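Local coordinates for protein type II restriction enzyme MspI (Moraxella sp., PDB 1SA3) that recognises the double-stranded DNA sequence 5'-CCGG-3' and cleaves it after the first cytosine, leaving fragments with 5'-phosphates, at residues L67-L72 and P201-R206; Y131-I136 and E149-H154; R179-R184 and R190-E195. All coordinates share one frame; numbering follows the deposited sequence.

Interaction 1. Residues L67-L72 and P201-R206; sequences LKALNL and PDLLIR
Ala69 and Leu203 mark the closest backbone approach of the C-terminal turn of helix 57-69 to the start of strand 203-210, with their CA atoms 7.6 Å apart, a spacing that leaves room for side chains to meet between the chains. Leu203 reaches across this gap and presents both branches. Its CD2 meets the methyl group of Ala69, CD2 to CB 3.6 Å, while its CD1 lies against the branch point of Leu70, CD1 to CG 3.8 Å. Leu70 approaches at a slant: its CD2 stands 4.0 Å from Leu203 CD1 and equally far from Leu203 CD2, and so sits over the fork of that residue. Leu70 does not leave its backbone pointing at the strand; with CG anti to the carbonyl carbon (chi1 -66°), the isobutyl end is brought nearer. The contact is wholly apolar and small, burying 136 Å² in all. Its helical side ends in a Schellman motif. Asn71 has positive phi (55°), and the backbone bonds Leu72 N to Leu67 O, 3.0 Å, and Asn71 N to Lys68 O, 3.0 Å, close the last turn. Around the leucines, Val114 of strand 111-121 touches both Leu70 and Leu203, and Ile219 of strand 213-221 touches Ala69. Leu203 lies in the mixed five-stranded sheet, where its backbone pairs with Asn117. This is helix-on-sheet packing within the PDDEXK-type nuclease fold, with Leu203 about 14 Å from the bound sodium ion, so it belongs to the scaffold and not to the metal site.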
loop_
_atom_site.group_PDB
_atom_site.type_symbol
_atom_site.label_atom_id
_atom_site.label_comp_id
_atom_site.label_asym_id
_atom_site.label_seq_id
_atom_site.Cartn_x
_atom_site.Cartn_y
_atom_site.Cartn_z
ATOM N N LEU E 67 1.822 15.452 -2.633
ATOM C CA LEU E 67 2.698 16.170 -3.561
ATOM C C LEU E 67 4.164 16.012 -3.157
ATOM O O LEU E 67 5.057 15.932 -4.008
ATOM C CB LEU E 67 2.327 17.659 -3.614
ATOM C CG LEU E 67 0.938 18.018 -4.164
ATOM C CD1 LEU E 67 0.746 19.529 -4.107
ATOM C CD2 LEU E 67 0.780 17.509 -5.594
ATOM N N LYS E 68 4.415 15.954 -1.856
ATOM C CA LYS E 68 5.778 15.818 -1.364
ATOM C C LYS E 68 6.372 14.464 -1.753
ATOM O O LYS E 68 7.537 14.378 -2.154
ATOM C CB LYS E 68 5.800 16.003 0.153
ATOM C CG LYS E 68 7.165 15.861 0.802
ATOM C CD LYS E 68 7.038 16.031 2.307
ATOM C CE LYS E 68 8.317 15.665 3.042
ATOM N NZ LYS E 68 8.144 15.865 4.511
ATOM N N ALA E 69 5.574 13.408 -1.648
ATOM C CA ALA E 69 6.053 12.075 -2.005
ATOM C C ALA E 69 6.389 12.011 -3.491
ATOM O O ALA E 69 7.144 11.146 -3.923
ATOM C CB ALA E 69 4.993 11.029 -1.668
ATOM N N LEU E 70 5.818 12.931 -4.265
ATOM C CA LEU E 70 6.044 12.990 -5.705
ATOM C C LEU E 70 7.024 14.084 -6.099
ATOM O O LEU E 70 7.335 14.241 -7.282
ATOM C CB LEU E 70 4.723 13.246 -6.437
ATOM C CG LEU E 70 3.645 12.162 -6.386
ATOM C CD1 LEU E 70 2.334 12.713 -6.962
ATOM C CD2 LEU E 70 4.101 10.945 -7.179
ATOM N N ASN E 71 7.500 14.844 -5.117
ATOM C CA ASN E 71 8.424 15.942 -5.379
ATOM C C ASN E 71 7.825 16.895 -6.413
ATOM O O ASN E 71 8.506 17.310 -7.350
ATOM C CB ASN E 71 9.768 15.408 -5.890
ATOM C CG ASN E 71 10.492 14.574 -4.854
ATOM O OD1 ASN E 71 10.736 15.034 -3.739
ATOM N ND2 ASN E 71 10.842 13.341 -5.215
ATOM N N LEU E 72 6.549 17.233 -6.239
ATOM C CA LEU E 72 5.846 18.128 -7.149
ATOM C C LEU E 72 5.427 19.388 -6.411
ATOM O O LEU E 72 4.963 19.321 -5.272
ATOM C CB LEU E 72 4.575 17.476 -7.698
ATOM C CG LEU E 72 4.633 16.410 -8.788
ATOM C CD1 LEU E 72 3.480 15.455 -8.580
ATOM C CD2 LEU E 72 4.545 17.057 -10.173
ATOM N N PRO E 201 1.177 0.510 -8.594
ATOM C CA PRO E 201 1.046 1.731 -7.779
ATOM C C PRO E 201 2.396 2.414 -7.566
ATOM O O PRO E 201 3.410 1.736 -7.366
ATOM C CB PRO E 201 0.481 1.216 -6.451
ATOM C CG PRO E 201 -0.134 -0.099 -6.796
ATOM C CD PRO E 201 0.788 -0.681 -7.820
ATOM N N ASP E 202 2.397 3.748 -7.601
ATOM C CA ASP E 202 3.600 4.546 -7.393
ATOM C C ASP E 202 3.671 5.100 -5.975
ATOM O O ASP E 202 4.750 5.442 -5.482
ATOM C CB ASP E 202 3.652 5.728 -8.370
ATOM C CG ASP E 202 4.016 5.306 -9.778
ATOM O OD1 ASP E 202 4.517 4.174 -9.945
ATOM O OD2 ASP E 202 3.812 6.111 -10.712
ATOM N N LEU E 203 2.512 5.202 -5.331
ATOM C CA LEU E 203 2.430 5.723 -3.976
ATOM C C LEU E 203 1.572 4.809 -3.118
ATOM O O LEU E 203 0.572 4.272 -3.584
ATOM C CB LEU E 203 1.791 7.116 -3.966
ATOM C CG LEU E 203 2.485 8.301 -4.636
ATOM C CD1 LEU E 203 1.605 9.542 -4.456
ATOM C CD2 LEU E 203 3.854 8.530 -4.010
ATOM N N LEU E 204 1.971 4.638 -1.864
ATOM C CA LEU E 204 1.219 3.819 -0.924
ATOM C C LEU E 204 0.668 4.797 0.114
ATOM O O LEU E 204 1.428 5.437 0.859
ATOM C CB LEU E 204 2.132 2.791 -0.249
ATOM C CG LEU E 204 2.985 1.951 -1.207
ATOM C CD1 LEU E 204 3.850 0.981 -0.407
ATOM C CD2 LEU E 204 2.068 1.188 -2.192
ATOM N N ILE E 205 -0.651 4.924 0.131
ATOM C CA ILE E 205 -1.347 5.826 1.039
ATOM C C ILE E 205 -1.947 4.996 2.161
ATOM O O ILE E 205 -2.700 4.065 1.910
ATOM C CB ILE E 205 -2.482 6.579 0.293
ATOM C CG1 ILE E 205 -1.881 7.403 -0.849
ATOM C CG2 ILE E 205 -3.257 7.479 1.254
ATOM C CD1 ILE E 205 -2.914 8.159 -1.682
ATOM N N ARG E 206 -1.595 5.333 3.397
ATOM C CA ARG E 206 -2.094 4.608 4.557
ATOM C C ARG E 206 -2.779 5.535 5.555
ATOM O O ARG E 206 -2.124 6.344 6.213
ATOM C CB ARG E 206 -0.947 3.884 5.265
ATOM C CG ARG E 206 -0.202 2.872 4.408
ATOM C CD ARG E 206 -1.090 1.705 4.013
ATOM N NE ARG E 206 -0.347 0.702 3.255
ATOM C CZ ARG E 206 0.662 -0.010 3.746
ATOM N NH1 ARG E 206 1.052 0.163 5.003
ATOM N NH2 ARG E 206 1.288 -0.893 2.982
#

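Interaction 2. Residues Y131-I136 and E149-H154; sequences YDVETI and ELIRKH
Arg152 and Glu134 form the polar half of this contact between helices 133-140 and 146-157. Glu134 OE2 takes a salt-bridging hydrogen bond from Arg152 NH2 at 3.2 Å (N-H...O angle 156°) and a weak one from Arg152 NH1. NH2 approaches it nearly along the C-O axis, and OE2 sits at the edge of the guanidinium, in its plane, although the carboxylate is turned 32° from that plane. The apolar half is carried by Val133. Its CG2 packs on Ile151 CG2 at 3.6 Å, and its CG1 comes to 3.5 Å from Arg152 NH1, so this one residue touches both a buried aliphatic group and the arginine head.

A second carboxylate helps fix the guanidinium. Glu149, one turn earlier on the same helix, is gripped side-on: Arg152 NE to Glu149 OE1 is 3.0 Å and Arg152 NH2 to Glu149 OE2 is 3.0 Å, each acceptor being met on its syn side but somewhat out of the carboxylate plane. NH2 thus bridges two acids. A chi1 of -167°, which sets CG anti to the backbone N, and a bend at chi3 let Arg152 bring its edge to both. Two negative groups beside one guanidinium would be expected to stabilise its positive charge.

Further out, Glu134 OE1 makes a salt bridge with Lys148. Asp132 is the N-cap of helix 133-140: its OD2 accepts from Glu134 N at 3.1 Å, the N-H coming from above the carboxylate plane. Gln155 ties the other helix to this end by bonding Asp132 OD1 and Val133 N. On the aliphatic side, Met258 of strand 258-261 touches Ile151. Together these features make a capped helix N-terminus docked on a neighbouring helix by a salt-bridge network over an aliphatic contact.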
loop_
_atom_site.group_PDB
_atom_site.type_symbol
_atom_site.label_atom_id
_atom_site.label_comp_id
_atom_site.label_asym_id
_atom_site.label_seq_id
_atom_site.Cartn_x
_atom_site.Cartn_y
_atom_site.Cartn_z
ATOM N N TYR E 131 0.252 -14.494 -1.362
ATOM C CA TYR E 131 0.741 -15.162 -2.561
ATOM C C TYR E 131 1.218 -16.572 -2.278
ATOM O O TYR E 131 1.542 -16.912 -1.145
ATOM C CB TYR E 131 1.951 -14.428 -3.156
ATOM C CG TYR E 131 1.826 -12.940 -3.401
ATOM C CD1 TYR E 131 2.455 -12.029 -2.555
ATOM C CD2 TYR E 131 1.159 -12.448 -4.521
ATOM C CE1 TYR E 131 2.435 -10.670 -2.815
ATOM C CE2 TYR E 131 1.132 -11.073 -4.793
ATOM C CZ TYR E 131 1.774 -10.199 -3.934
ATOM O OH TYR E 131 1.764 -8.851 -4.183
ATOM N N ASP E 132 1.287 -17.384 -3.330
ATOM C CA ASP E 132 1.820 -18.724 -3.189
ATOM C C ASP E 132 3.326 -18.539 -3.382
ATOM O O ASP E 132 3.757 -17.639 -4.099
ATOM C CB ASP E 132 1.293 -19.650 -4.280
ATOM C CG ASP E 132 1.947 -21.005 -4.230
ATOM O OD1 ASP E 132 1.673 -21.757 -3.271
ATOM O OD2 ASP E 132 2.755 -21.310 -5.137
ATOM N N VAL E 133 4.121 -19.394 -2.750
ATOM C CA VAL E 133 5.568 -19.307 -2.852
ATOM C C VAL E 133 6.089 -19.243 -4.290
ATOM O O VAL E 133 6.979 -18.455 -4.592
ATOM C CB VAL E 133 6.227 -20.507 -2.124
ATOM C CG1 VAL E 133 5.786 -21.813 -2.781
ATOM C CG2 VAL E 133 7.741 -20.373 -2.148
ATOM N N GLU E 134 5.541 -20.058 -5.184
ATOM C CA GLU E 134 6.022 -20.070 -6.571
ATOM C C GLU E 134 5.799 -18.730 -7.274
ATOM O O GLU E 134 6.608 -18.300 -8.101
ATOM C CB GLU E 134 5.333 -21.189 -7.358
ATOM C CG GLU E 134 5.644 -22.608 -6.868
ATOM C CD GLU E 134 7.092 -23.019 -7.105
ATOM O OE1 GLU E 134 7.794 -22.341 -7.886
ATOM O OE2 GLU E 134 7.528 -24.028 -6.513
ATOM N N THR E 135 4.696 -18.073 -6.942
ATOM C CA THR E 135 4.368 -16.788 -7.539
ATOM C C THR E 135 5.392 -15.745 -7.099
ATOM O O THR E 135 5.866 -14.942 -7.906
ATOM C CB THR E 135 2.960 -16.354 -7.117
ATOM O OG1 THR E 135 2.036 -17.390 -7.465
ATOM C CG2 THR E 135 2.548 -15.061 -7.815
ATOM N N ILE E 136 5.730 -15.759 -5.814
ATOM C CA ILE E 136 6.708 -14.825 -5.266
ATOM C C ILE E 136 8.081 -15.040 -5.914
ATOM O O ILE E 136 8.717 -14.099 -6.404
ATOM C CB ILE E 136 6.875 -15.031 -3.751
ATOM C CG1 ILE E 136 5.531 -14.836 -3.049
ATOM C CG2 ILE E 136 7.930 -14.082 -3.216
ATOM C CD1 ILE E 136 5.523 -15.266 -1.593
ATOM N N GLU E 149 12.859 -23.391 -0.925
ATOM C CA GLU E 149 12.330 -24.357 0.031
ATOM C C GLU E 149 12.120 -23.811 1.440
ATOM O O GLU E 149 11.183 -24.224 2.119
ATOM C CB GLU E 149 13.216 -25.604 0.083
ATOM C CG GLU E 149 13.190 -26.411 -1.203
ATOM C CD GLU E 149 11.780 -26.700 -1.697
ATOM O OE1 GLU E 149 10.933 -27.118 -0.881
ATOM O OE2 GLU E 149 11.515 -26.523 -2.905
ATOM N N LEU E 150 12.972 -22.893 1.890
ATOM C CA LEU E 150 12.802 -22.327 3.225
ATOM C C LEU E 150 11.551 -21.447 3.197
ATOM O O LEU E 150 10.762 -21.426 4.150
ATOM C CB LEU E 150 14.040 -21.516 3.631
ATOM C CG LEU E 150 15.281 -22.359 3.978
ATOM C CD1 LEU E 150 16.517 -21.471 4.083
ATOM C CD2 LEU E 150 15.046 -23.099 5.288
ATOM N N ILE E 151 11.363 -20.730 2.094
ATOM C CA ILE E 151 10.174 -19.903 1.965
ATOM C C ILE E 151 8.958 -20.832 1.935
ATOM O O ILE E 151 7.947 -20.567 2.590
ATOM C CB ILE E 151 10.202 -19.045 0.682
ATOM C CG1 ILE E 151 11.363 -18.049 0.759
ATOM C CG2 ILE E 151 8.864 -18.303 0.524
ATOM C CD1 ILE E 151 11.606 -17.258 -0.528
ATOM N N ARG E 152 9.058 -21.927 1.181
ATOM C CA ARG E 152 7.952 -22.877 1.088
ATOM C C ARG E 152 7.647 -23.490 2.451
ATOM O O ARG E 152 6.491 -23.769 2.759
ATOM C CB ARG E 152 8.269 -24.004 0.094
ATOM C CG ARG E 152 7.050 -24.844 -0.293
ATOM C CD ARG E 152 7.430 -26.207 -0.871
ATOM N NE ARG E 152 8.342 -26.117 -2.006
ATOM C CZ ARG E 152 8.038 -25.600 -3.195
ATOM N NH1 ARG E 152 6.830 -25.112 -3.431
ATOM N NH2 ARG E 152 8.949 -25.581 -4.158
ATOM N N LYS E 153 8.682 -23.720 3.256
ATOM C CA LYS E 153 8.489 -24.295 4.582
ATOM C C LYS E 153 7.640 -23.341 5.411
ATOM O O LYS E 153 6.750 -23.767 6.146
ATOM C CB LYS E 153 9.825 -24.516 5.292
ATOM C CG LYS E 153 9.666 -25.052 6.715
ATOM C CD LYS E 153 11.010 -25.290 7.397
ATOM C CE LYS E 153 10.833 -25.792 8.830
ATOM N NZ LYS E 153 9.993 -27.031 8.898
ATOM N N HIS E 154 7.932 -22.049 5.287
ATOM C CA HIS E 154 7.192 -21.025 6.017
ATOM C C HIS E 154 5.732 -21.067 5.564
ATOM O O HIS E 154 4.812 -21.003 6.382
ATOM C CB HIS E 154 7.788 -19.648 5.730
ATOM C CG HIS E 154 7.433 -18.610 6.750
ATOM N ND1 HIS E 154 6.140 -18.187 6.962
ATOM C CD2 HIS E 154 8.204 -17.927 7.630
ATOM C CE1 HIS E 154 6.128 -17.288 7.931
ATOM N NE2 HIS E 154 7.368 -17.112 8.353
#

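Interaction 3. Residues R179-R184 and R190-E195; sequences RERFIR and RAEKSE
The loop that follows helix 179-188 folds back along that same helix, bringing the CA atoms of Arg181 and Ala191 to 4.6 Å, and the contact belongs to this helix-to-loop return ahead of strand 203-210. Arg184 carries most of it. Its chi1 of -171° swings the aliphatic chain away from its own N and across the loop backbone: CD is 3.2 Å from Ala191 O, and CG is 3.4 Å from Arg190 O. Beyond the bend at chi3, Lys193 covers one face of the guanidinium, its CG 3.4 Å above the plane and over the centre, while its extended chain continues obliquely past NH2. Arg181 meets the loop alongside Glu192, its CG near the Ala191 methyl; its NH2 bonds Pro177 O.

The polar links between the segments run through two waters. Water 1, in the guanidinium plane, accepts from Arg184 NH1 at 2.9 Å and from Ser194 N at 3.0 Å. Water 2 donates to Ala191 O at 2.7 Å and accepts a weak bond from Arg184 NE. Arg184 NH2 and Lys193 NZ, 4.3 Å apart, converge on the Asp223 carboxylate, one oxygen each, which probably compensates both charges. The return is thus held by methylenes laid against backbone carbonyls and over the guanidinium face, by bridging water and by a common counter-ion.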
loop_
_atom_site.group_PDB
_atom_site.type_symbol
_atom_site.label_atom_id
_atom_site.label_comp_id
_atom_site.label_asym_id
_atom_site.label_seq_id
_atom_site.Cartn_x
_atom_site.Cartn_y
_atom_site.Cartn_z
ATOM N N ARG E 179 16.321 -8.716 -1.062
ATOM C CA ARG E 179 15.535 -7.839 -0.196
ATOM C C ARG E 179 14.696 -6.779 -0.904
ATOM O O ARG E 179 13.478 -6.759 -0.752
ATOM C CB ARG E 179 16.445 -7.168 0.833
ATOM C CG ARG E 179 16.689 -8.026 2.058
ATOM C CD ARG E 179 18.098 -7.853 2.595
ATOM N NE ARG E 179 18.320 -6.582 3.275
ATOM C CZ ARG E 179 19.285 -5.725 2.952
ATOM N NH1 ARG E 179 20.110 -5.996 1.949
ATOM N NH2 ARG E 179 19.448 -4.613 3.652
ATOM N N GLU E 180 15.342 -5.904 -1.670
ATOM C CA GLU E 180 14.641 -4.832 -2.378
ATOM C C GLU E 180 13.632 -5.323 -3.409
ATOM O O GLU E 180 12.512 -4.811 -3.481
ATOM C CB GLU E 180 15.647 -3.892 -3.054
ATOM C CG GLU E 180 16.488 -3.108 -2.063
ATOM C CD GLU E 180 17.164 -1.888 -2.674
ATOM O OE1 GLU E 180 17.743 -1.105 -1.898
ATOM O OE2 GLU E 180 17.120 -1.706 -3.915
ATOM N N ARG E 181 14.026 -6.304 -4.216
ATOM C CA ARG E 181 13.121 -6.851 -5.215
ATOM C C ARG E 181 11.927 -7.502 -4.523
ATOM O O ARG E 181 10.791 -7.350 -4.964
ATOM C CB ARG E 181 13.843 -7.880 -6.088
ATOM C CG ARG E 181 14.612 -7.264 -7.246
ATOM C CD ARG E 181 15.508 -8.296 -7.914
ATOM N NE ARG E 181 16.586 -8.721 -7.023
ATOM C CZ ARG E 181 17.512 -9.617 -7.351
ATOM N NH1 ARG E 181 17.488 -10.187 -8.549
ATOM N NH2 ARG E 181 18.470 -9.932 -6.489
ATOM N N PHE E 182 12.191 -8.220 -3.435
ATOM C CA PHE E 182 11.132 -8.891 -2.681
ATOM C C PHE E 182 10.092 -7.878 -2.188
ATOM O O PHE E 182 8.888 -8.059 -2.380
ATOM C CB PHE E 182 11.730 -9.629 -1.478
ATOM C CG PHE E 182 10.782 -10.602 -0.816
ATOM C CD1 PHE E 182 10.790 -11.947 -1.172
ATOM C CD2 PHE E 182 9.917 -10.184 0.191
ATOM C CE1 PHE E 182 9.957 -12.871 -0.530
ATOM C CE2 PHE E 182 9.079 -11.098 0.838
ATOM C CZ PHE E 182 9.103 -12.450 0.474
ATOM N N ILE E 183 10.558 -6.807 -1.556
ATOM C CA ILE E 183 9.647 -5.795 -1.036
ATOM C C ILE E 183 8.883 -5.082 -2.144
ATOM O O ILE E 183 7.660 -4.967 -2.093
ATOM C CB ILE E 183 10.394 -4.733 -0.213
ATOM C CG1 ILE E 183 11.116 -5.396 0.960
ATOM C CG2 ILE E 183 9.403 -3.705 0.311
ATOM C CD1 ILE E 183 12.184 -4.537 1.588
ATOM N N ARG E 184 9.609 -4.599 -3.143
ATOM C CA ARG E 184 8.984 -3.884 -4.250
ATOM C C ARG E 184 7.959 -4.759 -4.970
ATOM O O ARG E 184 6.865 -4.299 -5.302
ATOM C CB ARG E 184 10.061 -3.397 -5.231
ATOM C CG ARG E 184 9.560 -2.456 -6.310
ATOM C CD ARG E 184 10.720 -1.967 -7.184
ATOM N NE ARG E 184 11.685 -1.170 -6.432
ATOM C CZ ARG E 184 11.529 0.113 -6.120
ATOM N NH1 ARG E 184 10.438 0.764 -6.497
ATOM N NH2 ARG E 184 12.471 0.751 -5.432
ATOM N N ARG E 190 5.831 -5.836 -9.261
ATOM C CA ARG E 190 6.910 -5.687 -10.220
ATOM C C ARG E 190 8.184 -5.577 -9.390
ATOM O O ARG E 190 8.270 -4.753 -8.477
ATOM C CB ARG E 190 6.705 -4.444 -11.088
ATOM C CG ARG E 190 7.728 -4.333 -12.203
ATOM C CD ARG E 190 7.467 -3.129 -13.088
ATOM N NE ARG E 190 8.630 -2.810 -13.910
ATOM C CZ ARG E 190 8.675 -1.817 -14.792
ATOM N NH1 ARG E 190 7.616 -1.035 -14.972
ATOM N NH2 ARG E 190 9.781 -1.602 -15.491
ATOM N N ALA E 191 9.168 -6.423 -9.690
ATOM C CA ALA E 191 10.420 -6.431 -8.931
ATOM C C ALA E 191 11.281 -5.201 -9.158
ATOM O O ALA E 191 11.945 -4.736 -8.239
ATOM C CB ALA E 191 11.223 -7.692 -9.251
ATOM N N GLU E 192 11.283 -4.685 -10.379
ATOM C CA GLU E 192 12.072 -3.502 -10.700
ATOM C C GLU E 192 11.192 -2.272 -10.600
ATOM O O GLU E 192 9.967 -2.387 -10.564
ATOM C CB GLU E 192 12.660 -3.620 -12.109
ATOM C CG GLU E 192 13.708 -4.715 -12.235
ATOM C CD GLU E 192 14.901 -4.486 -11.316
ATOM O OE1 GLU E 192 15.541 -3.422 -11.439
ATOM O OE2 GLU E 192 15.202 -5.365 -10.477
ATOM N N LYS E 193 11.820 -1.101 -10.555
ATOM C CA LYS E 193 11.097 0.157 -10.425
ATOM C C LYS E 193 10.159 0.449 -11.583
ATOM O O LYS E 193 10.447 0.138 -12.737
ATOM C CB LYS E 193 12.079 1.318 -10.246
ATOM C CG LYS E 193 12.979 1.167 -9.026
ATOM C CD LYS E 193 13.784 2.434 -8.757
ATOM C CE LYS E 193 14.634 2.288 -7.499
ATOM N NZ LYS E 193 15.285 3.565 -7.107
ATOM N N SER E 194 9.024 1.050 -11.253
ATOM C CA SER E 194 8.009 1.413 -12.231
ATOM C C SER E 194 7.541 2.827 -11.904
ATOM O O SER E 194 7.600 3.246 -10.750
ATOM C CB SER E 194 6.830 0.432 -12.142
ATOM O OG SER E 194 5.721 0.865 -12.916
ATOM N N GLU E 195 7.101 3.572 -12.912
ATOM C CA GLU E 195 6.611 4.933 -12.685
ATOM C C GLU E 195 5.580 5.273 -13.748
ATOM O O GLU E 195 5.818 5.071 -14.946
ATOM C CB GLU E 195 7.749 5.963 -12.740
ATOM C CG GLU E 195 7.358 7.350 -12.212
ATOM C CD GLU E 195 8.331 8.456 -12.617
ATOM O OE1 GLU E 195 8.107 9.107 -13.665
ATOM O OE2 GLU E 195 9.321 8.672 -11.886
HETATM O O HOH W 1 8.263 0.793 -8.352
HETATM O O HOH W 2 13.901 -3.361 -7.050
#

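Interaction 1 spans the chain most widely, and both others fall between its segments; interaction 2 closes before interaction 3 opens. Centres of interactions 1 and 2 are about 30 Å apart, on opposite sides of the chain's centre, whereas interaction 3 is about 16 Å from the first and 17 Å from the second. It touches both: Asp202 OD1 is 3.3 Å from Ser194 O, and Ile136 CG2 is 3.6 Å from Phe182 CE1. Residues 190-195 lead from helix 179-188 towards strand 203-210, and thus connect the helical region beside the small antiparallel sheet to the mixed sheet. Interaction 3 therefore lies between these two parts of the nuclease.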